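Local coordinates for protein bradavidin 2 (Bradyrhizobium japonicum, PDB 4GGR) that belongs to the avidin family and probably binds biotin inside a small antiparallel beta barrel, at residues 87-92 against 107-112. Residues are numbered along the deposited sequence; the frame is centred on the assembly and turned at random.
Sequences MPTSWT and GGDIFT
W91 lays its indole across the backbone of G107, whose N lies over one face of the ring, 3.6 Å above its plane. From CB, CG lies between the backbone N and the carbonyl carbon (chi1 52°), which swings the ring over the neighbouring strand. CD1 comes 3.4 Å from OD2 of D109, the carboxylate plane turned 38° from the ring. NE1 gives a weak, bent hydrogen bond to O of G108 (3.2 Å, 142°), met near the ring's edge. CE2 and, farther out, CZ2 lie against CA of G107, whose CH-pi contact reaches the five-membered ring 3.8 Å from its centroid. Glycine suits this place, since a CB here would run into CZ2 of W91. Without the indole, as with an alanine at W91, the G107 backbone would probably lose its cover and G108 O the N-H of NE1. The two strands form the last hairpin in the chain of the closed avidin barrel, paired antiparallel through the backbones of M87 with F111, T89 with D109, and W91 with G107. D109, a biotin-binding residue, has its carboxylate held by W78, through a hydrogen bond to OD2, and by R20, through a salt bridge to OD1. T89 grips O of D109 twice, by N at 2.6 Å and by OG1 at 2.9 Å; threonine suits because its hydroxyl sits beside its own N-H, approaching from above the carbonyl plane. On the same barrel face, the M87 chain runs extended from CA to SD, which lies oblique to the F111 ring, 5.1 Å from its centroid, and turns only at CE.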
loop_
_atom_site.group_PDB
_atom_site.type_symbol
_atom_site.label_atom_id
_atom_site.label_comp_id
_atom_site.label_asym_id
_atom_site.label_seq_id
_atom_site.Cartn_x
_atom_site.Cartn_y
_atom_site.Cartn_z
ATOM N N MET A 87 5.312 4.401 -9.488
ATOM C CA MET A 87 4.919 5.075 -8.257
ATOM C C MET A 87 5.915 4.697 -7.173
ATOM O O MET A 87 5.756 3.672 -6.506
ATOM C CB MET A 87 3.514 4.619 -7.844
ATOM C CG MET A 87 2.989 5.170 -6.523
ATOM S SD MET A 87 1.497 4.266 -5.962
ATOM C CE MET A 87 0.446 4.177 -7.387
ATOM N N PRO A 88 6.963 5.507 -7.003
ATOM C CA PRO A 88 7.937 5.202 -5.968
ATOM C C PRO A 88 7.357 5.617 -4.626
ATOM O O PRO A 88 6.682 6.631 -4.540
ATOM C CB PRO A 88 9.129 6.096 -6.338
ATOM C CG PRO A 88 8.522 7.259 -7.021
ATOM C CD PRO A 88 7.295 6.731 -7.750
ATOM N N THR A 89 7.615 4.825 -3.591
ATOM C CA THR A 89 7.047 5.099 -2.274
ATOM C C THR A 89 8.054 4.779 -1.187
ATOM O O THR A 89 9.008 3.968 -1.374
ATOM C CB THR A 89 5.786 4.190 -1.989
ATOM O OG1 THR A 89 6.145 2.801 -2.133
ATOM C CG2 THR A 89 4.686 4.455 -2.927
ATOM N N SER A 90 7.861 5.414 -0.046
ATOM C CA SER A 90 8.429 4.885 1.182
ATOM C C SER A 90 7.303 4.437 2.102
ATOM O O SER A 90 6.226 5.022 2.116
ATOM C CB SER A 90 9.370 5.886 1.866
ATOM O OG SER A 90 10.719 5.607 1.498
ATOM N N TRP A 91 7.537 3.359 2.853
ATOM C CA TRP A 91 6.488 2.855 3.742
ATOM C C TRP A 91 6.977 2.686 5.164
ATOM O O TRP A 91 8.175 2.501 5.409
ATOM C CB TRP A 91 5.907 1.533 3.239
ATOM C CG TRP A 91 6.940 0.468 2.946
ATOM C CD1 TRP A 91 7.517 0.217 1.726
ATOM C CD2 TRP A 91 7.481 -0.524 3.854
ATOM N NE1 TRP A 91 8.405 -0.840 1.829
ATOM C CE2 TRP A 91 8.407 -1.301 3.120
ATOM C CE3 TRP A 91 7.302 -0.797 5.217
ATOM C CZ2 TRP A 91 9.133 -2.356 3.701
ATOM C CZ3 TRP A 91 8.012 -1.790 5.793
ATOM C CH2 TRP A 91 8.930 -2.587 5.031
ATOM N N THR A 92 6.036 2.744 6.095
ATOM C CA THR A 92 6.296 2.395 7.478
ATOM C C THR A 92 5.206 1.430 7.949
ATOM O O THR A 92 4.022 1.716 7.833
ATOM C CB THR A 92 6.211 3.623 8.349
ATOM O OG1 THR A 92 4.832 3.999 8.434
ATOM C CG2 THR A 92 6.972 4.759 7.722
ATOM N N GLY A 107 10.734 1.037 4.881
ATOM C CA GLY A 107 11.330 0.584 3.645
ATOM C C GLY A 107 10.803 1.381 2.488
ATOM O O GLY A 107 10.070 2.363 2.680
ATOM N N GLY A 108 11.211 0.997 1.287
ATOM C CA GLY A 108 10.784 1.683 0.069
ATOM C C GLY A 108 10.127 0.663 -0.853
ATOM O O GLY A 108 10.347 -0.529 -0.706
ATOM N N ASP A 109 9.295 1.139 -1.769
ATOM C CA ASP A 109 8.595 0.308 -2.762
ATOM C C ASP A 109 8.513 1.145 -4.018
ATOM O O ASP A 109 8.394 2.364 -3.939
ATOM C CB ASP A 109 7.158 -0.005 -2.319
ATOM C CG ASP A 109 7.030 -1.320 -1.594
ATOM O OD1 ASP A 109 7.897 -2.237 -1.773
ATOM O OD2 ASP A 109 6.023 -1.469 -0.864
ATOM N N ILE A 110 8.614 0.493 -5.170
ATOM C CA ILE A 110 8.238 1.099 -6.440
ATOM C C ILE A 110 7.165 0.183 -7.033
ATOM O O ILE A 110 7.424 -1.010 -7.258
ATOM C CB ILE A 110 9.421 1.199 -7.416
ATOM C CG1 ILE A 110 10.548 2.055 -6.832
ATOM C CG2 ILE A 110 8.958 1.786 -8.756
ATOM C CD1 ILE A 110 11.743 2.191 -7.793
ATOM N N PHE A 111 5.956 0.735 -7.192
ATOM C CA PHE A 111 4.788 0.081 -7.805
ATOM C C PHE A 111 4.829 0.489 -9.258
ATOM O O PHE A 111 5.119 1.630 -9.565
ATOM C CB PHE A 111 3.477 0.614 -7.178
ATOM C CG PHE A 111 3.222 0.092 -5.796
ATOM C CD1 PHE A 111 3.792 0.715 -4.686
ATOM C CD2 PHE A 111 2.475 -1.043 -5.604
ATOM C CE1 PHE A 111 3.584 0.196 -3.383
ATOM C CE2 PHE A 111 2.234 -1.563 -4.319
ATOM C CZ PHE A 111 2.795 -0.929 -3.201
ATOM N N THR A 112 4.590 -0.440 -10.161
ATOM C CA THR A 112 4.514 -0.040 -11.552
ATOM C C THR A 112 3.191 -0.494 -12.094
ATOM O O THR A 112 2.692 -1.568 -11.731
ATOM C CB THR A 112 5.655 -0.628 -12.374
ATOM O OG1 THR A 112 5.483 -2.029 -12.419
ATOM C CG2 THR A 112 6.958 -0.376 -11.732
#